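Long-range contacts in aerobactin synthase IucA (Klebsiella pneumoniae subsp. pneumoniae, PDB 5JM8), which probably uses ATP and magnesium to activate a carboxylate of citrate for amide bonding in the assembly of the siderophore aerobactin, as an NRPS-independent siderophore synthetase: residues A[320-328]-A[441-449]; A[360-368]-A[428-438]. All coordinates share one frame; numbering follows the deposited sequence.

Contact 1 of 2, residues A[320-328]-A[441-449]. With ATP (adenosine-5'-triphosphate), chain I.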
loop_
_atom_site.group_PDB
_atom_site.type_symbol
_atom_site.label_atom_id
_atom_site.label_comp_id
_atom_site.label_asym_id
_atom_site.label_seq_id
_atom_site.Cartn_x
_atom_site.Cartn_y
_atom_site.Cartn_z
ATOM N N PRO A 320 -0.483 27.438 -9.900
ATOM C CA PRO A 320 0.325 26.272 -9.526
ATOM C C PRO A 320 -0.437 24.945 -9.575
ATOM O O PRO A 320 0.184 23.892 -9.735
ATOM C CB PRO A 320 0.752 26.593 -8.090
ATOM C CG PRO A 320 -0.305 27.508 -7.577
ATOM C CD PRO A 320 -0.707 28.341 -8.756
ATOM N N THR A 321 -1.757 24.997 -9.437
ATOM C CA THR A 321 -2.572 23.787 -9.427
ATOM C C THR A 321 -2.984 23.362 -10.835
ATOM O O THR A 321 -3.600 22.309 -11.016
ATOM C CB THR A 321 -3.840 23.976 -8.592
ATOM O OG1 THR A 321 -4.619 25.046 -9.139
ATOM C CG2 THR A 321 -3.485 24.293 -7.149
ATOM N N PHE A 322 -2.640 24.184 -11.824
ATOM C CA PHE A 322 -2.930 23.879 -13.220
ATOM C C PHE A 322 -1.728 23.226 -13.895
ATOM O O PHE A 322 -0.625 23.770 -13.868
ATOM C CB PHE A 322 -3.329 25.151 -13.972
ATOM C CG PHE A 322 -3.344 24.994 -15.467
ATOM C CD1 PHE A 322 -4.161 24.053 -16.069
ATOM C CD2 PHE A 322 -2.545 25.791 -16.271
ATOM C CE1 PHE A 322 -4.178 23.905 -17.444
ATOM C CE2 PHE A 322 -2.560 25.647 -17.646
ATOM C CZ PHE A 322 -3.379 24.704 -18.233
ATOM N N ARG A 323 -1.947 22.053 -14.488
ATOM C CA ARG A 323 -0.908 21.374 -15.262
ATOM C C ARG A 323 -1.387 21.062 -16.672
ATOM O O ARG A 323 -2.580 20.889 -16.911
ATOM C CB ARG A 323 -0.473 20.066 -14.587
ATOM C CG ARG A 323 0.102 20.208 -13.186
ATOM C CD ARG A 323 1.334 21.103 -13.131
ATOM N NE ARG A 323 2.470 20.585 -13.895
ATOM C CZ ARG A 323 3.341 19.687 -13.438
ATOM N NH1 ARG A 323 3.207 19.177 -12.224
ATOM N NH2 ARG A 323 4.347 19.289 -14.203
ATOM N N VAL A 324 -0.438 21.003 -17.600
ATOM C CA VAL A 324 -0.671 20.421 -18.913
ATOM C C VAL A 324 0.201 19.174 -19.028
ATOM O O VAL A 324 1.391 19.216 -18.714
ATOM C CB VAL A 324 -0.345 21.416 -20.054
ATOM C CG1 VAL A 324 -0.471 20.743 -21.413
ATOM C CG2 VAL A 324 -1.261 22.623 -19.983
ATOM N N MET A 325 -0.398 18.061 -19.447
ATOM C CA MET A 325 0.361 16.843 -19.724
ATOM C C MET A 325 1.064 16.976 -21.070
ATOM O O MET A 325 0.455 16.780 -22.122
ATOM C CB MET A 325 -0.548 15.614 -19.722
ATOM C CG MET A 325 -0.913 15.114 -18.337
ATOM S SD MET A 325 -2.118 13.774 -18.390
ATOM C CE MET A 325 -2.065 13.194 -16.696
ATOM N N GLN A 326 2.349 17.312 -21.024
ATOM C CA GLN A 326 3.114 17.601 -22.229
ATOM C C GLN A 326 3.405 16.349 -23.038
ATOM O O GLN A 326 3.879 15.344 -22.506
ATOM C CB GLN A 326 4.432 18.290 -21.873
ATOM C CG GLN A 326 4.274 19.640 -21.194
ATOM C CD GLN A 326 3.612 20.672 -22.084
ATOM O OE1 GLN A 326 3.553 20.514 -23.303
ATOM N NE2 GLN A 326 3.103 21.735 -21.475
ATOM N N GLU A 327 3.117 16.429 -24.333
ATOM C CA GLU A 327 3.467 15.376 -25.272
ATOM C C GLU A 327 4.797 15.732 -25.933
ATOM O O GLU A 327 4.840 16.133 -27.097
ATOM C CB GLU A 327 2.359 15.200 -26.311
ATOM C CG GLU A 327 1.004 14.884 -25.695
ATOM C CD GLU A 327 -0.136 14.980 -26.690
ATOM O OE1 GLU A 327 0.133 14.987 -27.911
ATOM O OE2 GLU A 327 -1.304 15.062 -26.248
ATOM N N ASP A 328 5.880 15.576 -25.173
ATOM C CA ASP A 328 7.191 16.084 -25.566
ATOM C C ASP A 328 8.043 15.035 -26.275
ATOM O O ASP A 328 9.271 15.119 -26.276
ATOM C CB ASP A 328 7.941 16.609 -24.335
ATOM C CG ASP A 328 8.075 15.567 -23.236
ATOM O OD1 ASP A 328 7.849 14.370 -23.509
ATOM O OD2 ASP A 328 8.413 15.946 -22.094
ATOM N N VAL A 441 -9.437 20.737 -6.525
ATOM C CA VAL A 441 -8.327 21.514 -5.981
ATOM C C VAL A 441 -7.272 21.795 -7.047
ATOM O O VAL A 441 -6.230 22.385 -6.760
ATOM C CB VAL A 441 -7.660 20.791 -4.789
ATOM C CG1 VAL A 441 -8.645 20.645 -3.644
ATOM C CG2 VAL A 441 -7.134 19.429 -5.210
ATOM N N GLY A 442 -7.542 21.372 -8.278
ATOM C CA GLY A 442 -6.616 21.603 -9.370
ATOM C C GLY A 442 -7.100 21.063 -10.701
ATOM O O GLY A 442 -8.130 20.392 -10.772
ATOM N N LEU A 443 -6.344 21.365 -11.755
ATOM C CA LEU A 443 -6.682 20.948 -13.112
ATOM C C LEU A 443 -5.477 20.335 -13.811
ATOM O O LEU A 443 -4.351 20.811 -13.665
ATOM C CB LEU A 443 -7.203 22.139 -13.927
ATOM C CG LEU A 443 -7.329 21.941 -15.445
ATOM C CD1 LEU A 443 -8.419 20.929 -15.771
ATOM C CD2 LEU A 443 -7.591 23.259 -16.161
ATOM N N ILE A 444 -5.725 19.274 -14.572
ATOM C CA ILE A 444 -4.723 18.733 -15.480
ATOM C C ILE A 444 -5.333 18.590 -16.876
ATOM O O ILE A 444 -6.279 17.826 -17.077
ATOM C CB ILE A 444 -4.176 17.375 -14.995
ATOM C CG1 ILE A 444 -3.605 17.507 -13.579
ATOM C CG2 ILE A 444 -3.104 16.869 -15.955
ATOM C CD1 ILE A 444 -3.150 16.197 -12.967
ATOM N N TYR A 445 -4.791 19.344 -17.829
ATOM C CA TYR A 445 -5.268 19.310 -19.205
ATOM C C TYR A 445 -4.529 18.253 -20.010
ATOM O O TYR A 445 -3.324 18.062 -19.851
ATOM C CB TYR A 445 -5.108 20.675 -19.877
ATOM C CG TYR A 445 -5.494 20.661 -21.339
ATOM C CD1 TYR A 445 -6.808 20.876 -21.732
ATOM C CD2 TYR A 445 -4.546 20.419 -22.326
ATOM C CE1 TYR A 445 -7.165 20.855 -23.066
ATOM C CE2 TYR A 445 -4.895 20.397 -23.660
ATOM C CZ TYR A 445 -6.204 20.614 -24.025
ATOM O OH TYR A 445 -6.550 20.592 -25.354
ATOM N N ARG A 446 -5.274 17.590 -20.890
ATOM C CA ARG A 446 -4.757 16.509 -21.715
ATOM C C ARG A 446 -5.139 16.733 -23.176
ATOM O O ARG A 446 -6.123 17.414 -23.457
ATOM C CB ARG A 446 -5.301 15.173 -21.209
ATOM C CG ARG A 446 -5.175 14.029 -22.186
ATOM C CD ARG A 446 -5.711 12.760 -21.582
ATOM N NE ARG A 446 -7.157 12.807 -21.385
ATOM C CZ ARG A 446 -7.817 11.997 -20.563
ATOM N NH1 ARG A 446 -7.156 11.088 -19.857
ATOM N NH2 ARG A 446 -9.131 12.095 -20.438
ATOM N N ASP A 447 -4.350 16.159 -24.084
ATOM C CA ASP A 447 -4.564 16.244 -25.532
ATOM C C ASP A 447 -4.058 17.575 -26.082
ATOM O O ASP A 447 -4.800 18.552 -26.173
ATOM C CB ASP A 447 -6.041 16.052 -25.894
ATOM C CG ASP A 447 -6.250 15.757 -27.373
ATOM O OD1 ASP A 447 -5.278 15.866 -28.151
ATOM O OD2 ASP A 447 -7.391 15.425 -27.757
ATOM N N CYS A 448 -2.787 17.589 -26.465
ATOM C CA CYS A 448 -2.144 18.790 -26.980
ATOM C C CYS A 448 -2.469 19.017 -28.452
ATOM O O CYS A 448 -2.103 20.041 -29.030
ATOM C CB CYS A 448 -0.634 18.690 -26.778
ATOM S SG CYS A 448 -0.179 18.322 -25.071
ATOM N N GLN A 449 -3.159 18.056 -29.056
ATOM C CA GLN A 449 -3.637 18.201 -30.425
ATOM C C GLN A 449 -4.660 19.333 -30.511
ATOM O O GLN A 449 -4.920 19.868 -31.589
ATOM C CB GLN A 449 -4.252 16.887 -30.916
ATOM C CG GLN A 449 -4.643 16.875 -32.386
ATOM C CD GLN A 449 -5.164 15.522 -32.835
ATOM O OE1 GLN A 449 -5.115 14.544 -32.089
ATOM N NE2 GLN A 449 -5.667 15.462 -34.062
HETATM P PG ATP I . -6.570 11.841 -26.071
HETATM O O1G ATP I . -6.012 10.511 -25.634
HETATM O O2G ATP I . -7.225 12.618 -24.954
HETATM O O3G ATP I . -5.609 12.669 -26.890
HETATM P PB ATP I . -8.180 12.090 -28.480
HETATM O O1B ATP I . -8.759 10.985 -29.328
HETATM O O2B ATP I . -7.025 12.910 -29.010
HETATM O O3B ATP I . -7.820 11.464 -27.029
HETATM P PA ATP I . -10.451 13.736 -29.061
HETATM O O1A ATP I . -9.838 13.799 -30.437
HETATM O O2A ATP I . -10.960 14.998 -28.410
HETATM O O3A ATP I . -9.377 13.084 -28.052
HETATM O "O5'" ATP I . -11.652 12.669 -29.033
HETATM C "C5'" ATP I . -12.329 12.464 -27.798
HETATM C "C4'" ATP I . -12.847 11.039 -27.666
HETATM O "O4'" ATP I . -13.562 10.939 -26.432
HETATM C "C3'" ATP I . -13.801 10.638 -28.780
HETATM O "O3'" ATP I . -13.398 9.377 -29.329
HETATM C "C2'" ATP I . -15.171 10.543 -28.134
HETATM O "O2'" ATP I . -15.891 9.394 -28.577
HETATM C "C1'" ATP I . -14.886 10.447 -26.644
HETATM N N9 ATP I . -15.839 11.252 -25.848
HETATM C C8 ATP I . -16.647 10.745 -24.902
HETATM N N7 ATP I . -17.407 11.720 -24.344
HETATM C C5 ATP I . -17.078 12.878 -24.943
HETATM C C6 ATP I . -17.502 14.288 -24.822
HETATM N N6 ATP I . -18.454 14.624 -23.920
HETATM N N1 ATP I . -16.913 15.195 -25.634
HETATM C C2 ATP I . -15.967 14.848 -26.528
HETATM N N3 ATP I . -15.538 13.582 -26.685
HETATM C C4 ATP I . -16.044 12.569 -25.937
#

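Contact 2 of 2, residues A[360-368]-A[428-438]. With MG (magnesium ion), chain J; ATP (adenosine-5'-triphosphate), chain I.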
loop_
_atom_site.group_PDB
_atom_site.type_symbol
_atom_site.label_atom_id
_atom_site.label_comp_id
_atom_site.label_asym_id
_atom_site.label_seq_id
_atom_site.Cartn_x
_atom_site.Cartn_y
_atom_site.Cartn_z
ATOM N N GLN A 360 -7.402 11.351 -6.463
ATOM C CA GLN A 360 -8.743 11.517 -7.006
ATOM C C GLN A 360 -8.712 12.481 -8.187
ATOM O O GLN A 360 -9.356 13.527 -8.179
ATOM C CB GLN A 360 -9.706 12.014 -5.931
ATOM C CG GLN A 360 -11.164 11.894 -6.320
ATOM C CD GLN A 360 -12.096 12.471 -5.273
ATOM O OE1 GLN A 360 -11.663 13.176 -4.356
ATOM N NE2 GLN A 360 -13.387 12.176 -5.403
ATOM N N THR A 361 -7.940 12.112 -9.200
ATOM C CA THR A 361 -7.909 12.835 -10.461
ATOM C C THR A 361 -8.769 12.072 -11.458
ATOM O O THR A 361 -8.422 10.963 -11.855
ATOM C CB THR A 361 -6.472 12.985 -10.988
ATOM O OG1 THR A 361 -5.654 13.581 -9.973
ATOM C CG2 THR A 361 -6.438 13.848 -12.248
ATOM N N ASN A 362 -9.906 12.655 -11.830
ATOM C CA ASN A 362 -10.852 12.002 -12.732
ATOM C C ASN A 362 -11.135 12.835 -13.977
ATOM O O ASN A 362 -11.223 14.062 -13.907
ATOM C CB ASN A 362 -12.181 11.722 -12.022
ATOM C CG ASN A 362 -12.013 10.964 -10.713
ATOM O OD1 ASN A 362 -12.838 11.088 -9.809
ATOM N ND2 ASN A 362 -10.953 10.169 -10.609
ATOM N N VAL A 363 -11.297 12.163 -15.112
ATOM C CA VAL A 363 -11.746 12.841 -16.317
ATOM C C VAL A 363 -13.203 13.256 -16.111
ATOM O O VAL A 363 -14.024 12.474 -15.628
ATOM C CB VAL A 363 -11.598 11.955 -17.570
ATOM C CG1 VAL A 363 -12.498 10.725 -17.475
ATOM C CG2 VAL A 363 -11.892 12.759 -18.825
ATOM N N LEU A 364 -13.512 14.497 -16.468
ATOM C CA LEU A 364 -14.804 15.095 -16.150
ATOM C C LEU A 364 -15.976 14.338 -16.775
ATOM O O LEU A 364 -17.035 14.207 -16.159
ATOM C CB LEU A 364 -14.819 16.557 -16.611
ATOM C CG LEU A 364 -16.094 17.371 -16.375
ATOM C CD1 LEU A 364 -16.408 17.478 -14.893
ATOM C CD2 LEU A 364 -15.963 18.755 -17.003
ATOM N N VAL A 365 -15.774 13.832 -17.989
ATOM C CA VAL A 365 -16.856 13.237 -18.770
ATOM C C VAL A 365 -17.465 12.007 -18.093
ATOM O O VAL A 365 -18.642 11.703 -18.281
ATOM C CB VAL A 365 -16.365 12.845 -20.183
ATOM C CG1 VAL A 365 -15.318 11.743 -20.112
ATOM C CG2 VAL A 365 -17.532 12.414 -21.054
ATOM N N SER A 366 -16.661 11.304 -17.308
ATOM C CA SER A 366 -17.132 10.111 -16.618
ATOM C C SER A 366 -18.002 10.483 -15.419
ATOM O O SER A 366 -18.879 9.720 -15.014
ATOM C CB SER A 366 -15.947 9.254 -16.166
ATOM O OG SER A 366 -15.158 8.862 -17.274
ATOM N N LEU A 367 -17.760 11.666 -14.862
ATOM C CA LEU A 367 -18.469 12.105 -13.667
ATOM C C LEU A 367 -19.856 12.615 -14.025
ATOM O O LEU A 367 -20.846 12.272 -13.379
ATOM C CB LEU A 367 -17.678 13.200 -12.946
ATOM C CG LEU A 367 -16.281 12.818 -12.460
ATOM C CD1 LEU A 367 -15.539 14.048 -11.975
ATOM C CD2 LEU A 367 -16.361 11.774 -11.357
ATOM N N THR A 368 -19.917 13.437 -15.063
ATOM C CA THR A 368 -21.170 14.032 -15.505
ATOM C C THR A 368 -22.113 13.007 -16.124
ATOM O O THR A 368 -23.333 13.168 -16.059
ATOM C CB THR A 368 -20.923 15.121 -16.540
ATOM O OG1 THR A 368 -20.315 14.529 -17.693
ATOM C CG2 THR A 368 -20.013 16.201 -15.980
ATOM N N GLN A 428 -14.817 17.876 -22.299
ATOM C CA GLN A 428 -15.147 17.215 -21.053
ATOM C C GLN A 428 -14.245 15.997 -20.858
ATOM O O GLN A 428 -14.171 15.422 -19.770
ATOM C CB GLN A 428 -16.603 16.794 -21.072
ATOM C CG GLN A 428 -17.211 16.622 -19.726
ATOM C CD GLN A 428 -18.661 16.205 -19.805
ATOM O OE1 GLN A 428 -19.234 15.774 -18.813
ATOM N NE2 GLN A 428 -19.264 16.339 -20.986
ATOM N N GLN A 429 -13.573 15.605 -21.937
ATOM C CA GLN A 429 -12.674 14.458 -21.933
ATOM C C GLN A 429 -11.204 14.887 -21.848
ATOM O O GLN A 429 -10.336 14.073 -21.532
ATOM C CB GLN A 429 -12.915 13.609 -23.187
ATOM C CG GLN A 429 -12.144 12.292 -23.222
ATOM C CD GLN A 429 -10.873 12.348 -24.053
ATOM O OE1 GLN A 429 -10.608 13.326 -24.751
ATOM N NE2 GLN A 429 -10.084 11.284 -23.985
ATOM N N ASN A 430 -10.928 16.160 -22.127
ATOM C CA ASN A 430 -9.578 16.705 -21.993
ATOM C C ASN A 430 -9.357 17.329 -20.623
ATOM O O ASN A 430 -8.243 17.722 -20.287
ATOM C CB ASN A 430 -9.309 17.748 -23.074
ATOM C CG ASN A 430 -9.231 17.146 -24.457
ATOM O OD1 ASN A 430 -9.122 15.931 -24.613
ATOM N ND2 ASN A 430 -9.274 17.997 -25.474
ATOM N N ILE A 431 -10.429 17.420 -19.841
ATOM C CA ILE A 431 -10.366 17.996 -18.506
ATOM C C ILE A 431 -10.250 16.924 -17.430
ATOM O O ILE A 431 -11.189 16.156 -17.205
ATOM C CB ILE A 431 -11.610 18.856 -18.218
ATOM C CG1 ILE A 431 -11.587 20.114 -19.082
ATOM C CG2 ILE A 431 -11.664 19.249 -16.746
ATOM C CD1 ILE A 431 -12.920 20.836 -19.163
ATOM N N LEU A 432 -9.098 16.886 -16.764
ATOM C CA LEU A 432 -8.919 16.048 -15.585
ATOM C C LEU A 432 -9.076 16.922 -14.345
ATOM O O LEU A 432 -8.317 17.870 -14.135
ATOM C CB LEU A 432 -7.556 15.358 -15.599
ATOM C CG LEU A 432 -7.236 14.552 -16.861
ATOM C CD1 LEU A 432 -5.804 14.035 -16.831
ATOM C CD2 LEU A 432 -8.216 13.400 -17.028
ATOM N N VAL A 433 -10.081 16.605 -13.537
ATOM C CA VAL A 433 -10.369 17.374 -12.333
ATOM C C VAL A 433 -9.635 16.769 -11.149
ATOM O O VAL A 433 -10.012 15.712 -10.645
ATOM C CB VAL A 433 -11.884 17.426 -12.040
ATOM C CG1 VAL A 433 -12.163 18.210 -10.766
ATOM C CG2 VAL A 433 -12.620 18.054 -13.210
ATOM N N GLN A 434 -8.575 17.443 -10.719
ATOM C CA GLN A 434 -7.810 17.006 -9.565
ATOM C C GLN A 434 -8.590 17.315 -8.300
ATOM O O GLN A 434 -8.715 18.477 -7.912
ATOM C CB GLN A 434 -6.446 17.692 -9.531
ATOM C CG GLN A 434 -5.514 17.176 -8.441
ATOM C CD GLN A 434 -4.270 18.030 -8.282
ATOM O OE1 GLN A 434 -4.251 19.203 -8.658
ATOM N NE2 GLN A 434 -3.221 17.440 -7.724
ATOM N N MET A 435 -9.118 16.276 -7.664
ATOM C CA MET A 435 -9.902 16.443 -6.447
ATOM C C MET A 435 -9.152 15.965 -5.212
ATOM O O MET A 435 -8.243 15.142 -5.297
ATOM C CB MET A 435 -11.225 15.687 -6.551
ATOM C CG MET A 435 -12.252 16.333 -7.456
ATOM S SD MET A 435 -13.744 15.336 -7.548
ATOM C CE MET A 435 -13.230 14.089 -8.722
ATOM N N LEU A 436 -9.553 16.503 -4.065
ATOM C CA LEU A 436 -9.031 16.089 -2.771
ATOM C C LEU A 436 -10.178 16.148 -1.774
ATOM O O LEU A 436 -10.600 17.230 -1.367
ATOM C CB LEU A 436 -7.868 16.986 -2.325
ATOM C CG LEU A 436 -7.270 16.707 -0.941
ATOM C CD1 LEU A 436 -6.737 15.288 -0.835
ATOM C CD2 LEU A 436 -6.166 17.709 -0.616
ATOM N N GLY A 437 -10.688 14.983 -1.394
ATOM C CA GLY A 437 -11.877 14.908 -0.569
ATOM C C GLY A 437 -13.111 15.343 -1.338
ATOM O O GLY A 437 -13.975 16.032 -0.797
ATOM N N ASP A 438 -13.173 14.946 -2.608
ATOM C CA ASP A 438 -14.331 15.181 -3.472
ATOM C C ASP A 438 -14.552 16.656 -3.823
ATOM O O ASP A 438 -15.643 17.033 -4.255
ATOM C CB ASP A 438 -15.594 14.609 -2.819
ATOM C CG ASP A 438 -15.458 13.134 -2.492
ATOM O OD1 ASP A 438 -15.488 12.312 -3.433
ATOM O OD2 ASP A 438 -15.324 12.794 -1.297
HETATM MG MG MG J . -9.088 14.507 -25.993
HETATM P PG ATP I . -6.570 11.841 -26.071
HETATM O O1G ATP I . -6.012 10.511 -25.634
HETATM O O2G ATP I . -7.225 12.618 -24.954
HETATM O O3G ATP I . -5.609 12.669 -26.890
HETATM P PB ATP I . -8.180 12.090 -28.480
HETATM O O1B ATP I . -8.759 10.985 -29.328
HETATM O O2B ATP I . -7.025 12.910 -29.010
HETATM O O3B ATP I . -7.820 11.464 -27.029
HETATM P PA ATP I . -10.451 13.736 -29.061
HETATM O O1A ATP I . -9.838 13.799 -30.437
HETATM O O2A ATP I . -10.960 14.998 -28.410
HETATM O O3A ATP I . -9.377 13.084 -28.052
HETATM O "O5'" ATP I . -11.652 12.669 -29.033
HETATM C "C5'" ATP I . -12.329 12.464 -27.798
HETATM C "C4'" ATP I . -12.847 11.039 -27.666
HETATM O "O4'" ATP I . -13.562 10.939 -26.432
HETATM C "C3'" ATP I . -13.801 10.638 -28.780
HETATM O "O3'" ATP I . -13.398 9.377 -29.329
HETATM C "C2'" ATP I . -15.171 10.543 -28.134
HETATM O "O2'" ATP I . -15.891 9.394 -28.577
HETATM C "C1'" ATP I . -14.886 10.447 -26.644
HETATM N N9 ATP I . -15.839 11.252 -25.848
HETATM C C8 ATP I . -16.647 10.745 -24.902
HETATM N N7 ATP I . -17.407 11.720 -24.344
HETATM C C5 ATP I . -17.078 12.878 -24.943
HETATM C C6 ATP I . -17.502 14.288 -24.822
HETATM N N6 ATP I . -18.454 14.624 -23.920
HETATM N N1 ATP I . -16.913 15.195 -25.634
HETATM C C2 ATP I . -15.967 14.848 -26.528
HETATM N N3 ATP I . -15.538 13.582 -26.685
HETATM C C4 ATP I . -16.044 12.569 -25.937
HETATM O O HOH W 1 -6.577 13.058 -4.244
#

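Contact 1 of 2, residues A[320-328]-A[441-449]
A parallel strand pair forms one edge of the four-stranded mixed sheet that carries residues of the ATP site: Phe322, Arg323 and Val324 lie beside Leu443, Ile444 and Tyr445. Four backbone hydrogen bonds join them. Leu443 N donates to Thr321 O, and Tyr445 N to Arg323 O. Arg323 N donates to Leu443 O, and Met325 N to Tyr445 O at 3.0 Å. On one face the Phe322 ring, set with CG anti to the backbone N (chi1 167°), lies alongside Leu443. Phe322 CD1 is 3.5 Å from Leu443 CD2. The edge of this ring meets Tyr445 CB, and the edge of the Tyr445 ring meets Val324 CG1. Helix 394-420 packs against Phe322 and Leu443. On the face that carries Arg323 and Ile444, Ile444 CG2 meets Met325 CG from just past the strand, at 3.7 Å.

Beyond the strands, Glu327 reaches across with an extended chain. Cys448 N donates to Glu327 OE2 at 2.9 Å, from above the carboxylate plane. Cys448 SG sits 3.4 Å from Met325 O. Asp447 OD1 accepts from Gln449 N, closing an Asx turn. Arg349 pairs with Glu327, and Lys278 with Asp447. These cations probably offset the closeness of the two carboxylates, with Glu327 OE2 and Asp447 OD1 4.5 Å apart. The Glu327 bond to Cys448 N probably steadies the backbone just after Asp447, a residue of the magnesium site, beside the triphosphate.

Contact 2 of 2, residues A[360-368]-A[428-438]
Val365 and Gln428 touch next to the adenine of ATP. Val365 CG2 is 3.4 Å from ATP N7, and Gln428 also borders the adenine. Gln429 OE1 and Asn430 OD1 bind the magnesium ion, at 2.3 Å and 2.0 Å, and ATP O3A is a further ligand. Gln429 NE2 also makes a weak hydrogen bond to ATP O2G, while Thr263 holds the same nitrogen.

Behind this shell, Leu364 and Val365 are tied to the loop that binds the metal and to the strand after it. Leu364 N donates to Ile431 O, and Val365 N gives a weak bond to Gln428 O. The Leu364 side chain crosses that of Gln428 at about a right angle, its CG 3.6 Å from Gln428 CG. Val363 CG2, anti to its own N, lies 3.4 Å from Gln429 O.

Farther out, strands 360-363 and 431-435 run antiparallel. Asn362 and Val433 form a hydrogen-bonded pair. Leu432 CD2 packs 3.7 Å from Val363 CB. The methyl CE of Met435 meets Asn362 OD1 and, tip to tip, Leu367 CD1. At the far end the amide of the extended Gln360 chain makes two bonds to Asp438. Its OE1 takes Asp438 N on an in-plane lone pair. Its NE2 donates to Asp438 OD1 from above the carboxylate, whose plane is turned 89° from the amide. Arg385 adds a salt bridge to Asp438.

Strand 440-445 flanks strand 431-435 on its other edge. Helix 138-142 covers Val363 and Leu432, helix 475-500 packs on Leu364 and Ile431, and helix 378-390 on Leu367 and Asp438.

Both contacts are largely buried and belong to one sheet, with strand order 322-324, 440-445, 431-435, 360-363. Contact 1 is the parallel pair at one edge; contact 2 is the antiparallel pair at the other. The two inner strands are sequence neighbours and bond to each other, with Val441 N 2.7 Å from Gln434 O. Contact 2 is nested within the chain loop that contact 1 closes. Each sends residues to ATP and magnesium. Contact 1 brings acidic Asp447 to the phosphates, while contact 2 brings amide oxygens to the metal and lines the adenine. Arg446 spans them, its NH2 hydrogen-bonded to Gln429 O. Both also touch a second subunit.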